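Local coordinates for uncharacterized protein (Escherichia coli O157:H7, PDB 4ZV9) that is of unknown function but belongs to the dienelactone hydrolase family of alpha/beta hydrolases, so it probably acts as a hydrolase, at residues A[137-141]-A[164-169]. Numbering follows the deposited sequence.
Sequences NAAAV and KIEAPL
Residues 137-141, near the C-terminal end of helix 132-142, meet the loop 164-169 where the loop runs into a strand; the backbones come closest at Val-141 and Ile-165, whose CA atoms are 4.8 Å apart. No direct hydrogen bond joins the two segments, and water does that work instead. One water donates to Ala-140 O (2.7 Å) and accepts from Ala-167 N, linking a carbonyl at the helix end to the loop backbone. A second water lies between Val-141 O and Lys-164 O, though other acceptors may compete for its protons.

The side-chain contact is mainly apolar. The methyl of Ala-140 faces three methyl groups of the loop: CB sits 4.0 Å from Ile-165 CG2, 4.2 Å from Leu-169 CD2 and, more loosely, 4.5 Å from Ala-167 CB. Ile-165 divides its branches between Ala-140 and Val-141. Its CG2, anti to the backbone N (chi1 of CG1 -64°), goes to Ala-140, while CG1 lies 3.9 Å from Val-141 CG2, the two side chains crossing at a slant. Lys-164 adds the base of its chain, CB packing 3.8 Å from Val-141 O, before its ammonium end leads away. One turn back along the helix, Asn-137 crosses Leu-169 at about a right angle, with OD1 3.7 Å from Leu-169 CD2. That amide is buried, but its OD1 is hydrogen-bonded to Tyr-187 OH and its ND2 to Arg-155 O, which should fix its rotation.

In the alpha/beta hydrolase fold, this contact ties helix 132-142 to the connection between strands 148-151 and 169-174. Tyr-187 of helix 184-193 packs on Ile-165 and Leu-169, Ala-149 of strand 148-151 also touches Leu-169, and helix 100-116 meets Ala-138 and Ala-139 through Phe-108.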
ATOM      1  N   ASN A 137       6.999  -2.441  -3.745  1.00 29.72           N
ATOM      2  CA  ASN A 137       8.343  -2.873  -4.065  1.00 30.57           C
ATOM      3  C   ASN A 137       9.107  -1.808  -4.876  1.00 30.03           C
ATOM      4  O   ASN A 137      10.280  -1.553  -4.619  1.00 30.43           O
ATOM      5  CB  ASN A 137       8.327  -4.205  -4.825  1.00 30.48           C
ATOM      6  CG  ASN A 137       8.097  -5.398  -3.914  1.00 30.90           C
ATOM      7  OD1 ASN A 137       8.733  -5.529  -2.875  1.00 32.57           O
ATOM      8  ND2 ASN A 137       7.217  -6.297  -4.325  1.00 30.95           N
ATOM      9  N   ALA A 138       8.454  -1.223  -5.870  1.00 28.63           N
ATOM     10  CA  ALA A 138       9.079  -0.194  -6.683  1.00 28.96           C
ATOM     11  C   ALA A 138       9.455   1.018  -5.836  1.00 30.62           C
ATOM     12  O   ALA A 138      10.513   1.635  -6.035  1.00 30.86           O
ATOM     13  CB  ALA A 138       8.161   0.205  -7.815  1.00 32.07           C
ATOM     14  N   ALA A 139       8.608   1.355  -4.870  1.00 25.93           N
ATOM     15  CA  ALA A 139       8.916   2.456  -3.953  1.00 27.07           C
ATOM     16  C   ALA A 139      10.135   2.134  -3.090  1.00 27.79           C
ATOM     17  O   ALA A 139      10.968   3.023  -2.826  1.00 29.22           O
ATOM     18  CB  ALA A 139       7.714   2.775  -3.068  1.00 25.80           C
ATOM     19  N   ALA A 140      10.259   0.875  -2.660  1.00 27.38           N
ATOM     20  CA  ALA A 140      11.422   0.463  -1.882  1.00 30.64           C
ATOM     21  C   ALA A 140      12.707   0.645  -2.694  1.00 33.18           C
ATOM     22  O   ALA A 140      13.738   1.006  -2.151  1.00 32.95           O
ATOM     23  CB  ALA A 140      11.286  -0.980  -1.425  1.00 32.13           C
ATOM     24  N   VAL A 141      12.633   0.372  -3.995  1.00 33.63           N
ATOM     25  CA  VAL A 141      13.761   0.572  -4.885  1.00 34.25           C
ATOM     26  C   VAL A 141      14.090   2.057  -5.016  1.00 34.16           C
ATOM     27  O   VAL A 141      15.247   2.456  -4.928  1.00 35.06           O
ATOM     28  CB  VAL A 141      13.487  -0.023  -6.288  1.00 36.16           C
ATOM     29  CG1 VAL A 141      14.500   0.472  -7.320  1.00 36.47           C
ATOM     30  CG2 VAL A 141      13.478  -1.541  -6.231  1.00 36.32           C
ATOM     31  N   LYS A 164      19.643  -1.396  -4.345  1.00 42.90           N
ATOM     32  CA  LYS A 164      19.232  -0.041  -3.966  1.00 42.78           C
ATOM     33  C   LYS A 164      18.260   0.013  -2.779  1.00 39.69           C
ATOM     34  O   LYS A 164      18.125   1.054  -2.130  1.00 35.43           O
ATOM     35  CB  LYS A 164      18.577   0.656  -5.159  1.00 46.34           C
ATOM     36  CG  LYS A 164      19.486   0.930  -6.347  1.00 50.91           C
ATOM     37  CD  LYS A 164      18.672   1.592  -7.461  1.00 57.41           C
ATOM     38  CE  LYS A 164      19.454   1.998  -8.697  1.00 63.33           C
ATOM     39  NZ  LYS A 164      19.891   0.837  -9.520  1.00 68.89           N
ATOM     40  N   ILE A 165      17.580  -1.100  -2.499  1.00 39.44           N
ATOM     41  CA  ILE A 165      16.550  -1.140  -1.439  1.00 34.40           C
ATOM     42  C   ILE A 165      17.114  -0.965  -0.030  1.00 34.18           C
ATOM     43  O   ILE A 165      18.092  -1.629   0.339  1.00 35.57           O
ATOM     44  CB  ILE A 165      15.743  -2.463  -1.489  1.00 35.57           C
ATOM     45  CG1 ILE A 165      14.969  -2.557  -2.804  1.00 36.27           C
ATOM     46  CG2 ILE A 165      14.778  -2.545  -0.312  1.00 34.32           C
ATOM     47  CD1 ILE A 165      14.317  -3.902  -3.060  1.00 38.88           C
ATOM     48  N   GLU A 166      16.522  -0.041   0.740  1.00 33.98           N
ATOM     49  CA  GLU A 166      16.908   0.172   2.137  1.00 34.65           C
ATOM     50  C   GLU A 166      15.740  -0.050   3.114  1.00 35.00           C
ATOM     51  O   GLU A 166      15.963  -0.400   4.269  1.00 34.28           O
ATOM     52  CB  GLU A 166      17.509   1.563   2.352  1.00 35.35           C
ATOM     53  CG  GLU A 166      18.738   1.871   1.502  1.00 36.27           C
ATOM     54  CD  GLU A 166      19.873   0.867   1.660  1.00 36.29           C
ATOM     55  OE1 GLU A 166      20.083   0.337   2.768  1.00 37.13           O
ATOM     56  OE2 GLU A 166      20.561   0.594   0.659  1.00 38.30           O
ATOM     57  N   ALA A 167      14.508   0.137   2.648  1.00 32.75           N
ATOM     58  CA  ALA A 167      13.343  -0.077   3.490  1.00 32.86           C
ATOM     59  C   ALA A 167      13.183  -1.558   3.838  1.00 33.47           C
ATOM     60  O   ALA A 167      13.200  -2.412   2.945  1.00 32.07           O
ATOM     61  CB  ALA A 167      12.085   0.399   2.776  1.00 31.78           C
ATOM     62  N   PRO A 168      13.009  -1.860   5.137  1.00 34.06           N
ATOM     63  CA  PRO A 168      12.695  -3.227   5.561  1.00 34.95           C
ATOM     64  C   PRO A 168      11.403  -3.703   4.911  1.00 32.05           C
ATOM     65  O   PRO A 168      10.398  -2.987   4.956  1.00 29.56           O
ATOM     66  CB  PRO A 168      12.516  -3.095   7.075  1.00 35.63           C
ATOM     67  CG  PRO A 168      13.374  -1.938   7.444  1.00 38.02           C
ATOM     68  CD  PRO A 168      13.271  -0.978   6.290  1.00 36.10           C
ATOM     69  N   LEU A 169      11.452  -4.887   4.312  1.00 31.89           N
ATOM     70  CA  LEU A 169      10.333  -5.438   3.533  1.00 33.37           C
ATOM     71  C   LEU A 169       9.598  -6.552   4.243  1.00 34.55           C
ATOM     72  O   LEU A 169      10.227  -7.503   4.731  1.00 34.92           O
ATOM     73  CB  LEU A 169      10.864  -6.029   2.230  1.00 35.50           C
ATOM     74  CG  LEU A 169      11.240  -5.073   1.113  1.00 36.38           C
ATOM     75  CD1 LEU A 169      12.095  -5.818   0.097  1.00 37.79           C
ATOM     76  CD2 LEU A 169       9.979  -4.535   0.474  1.00 36.94           C
TER
HETATM   77  O   HOH W   1      14.182   1.822   0.425  1.00 26.19           O
HETATM   78  O   HOH W   2      16.542   3.054  -2.231  1.00 49.25           O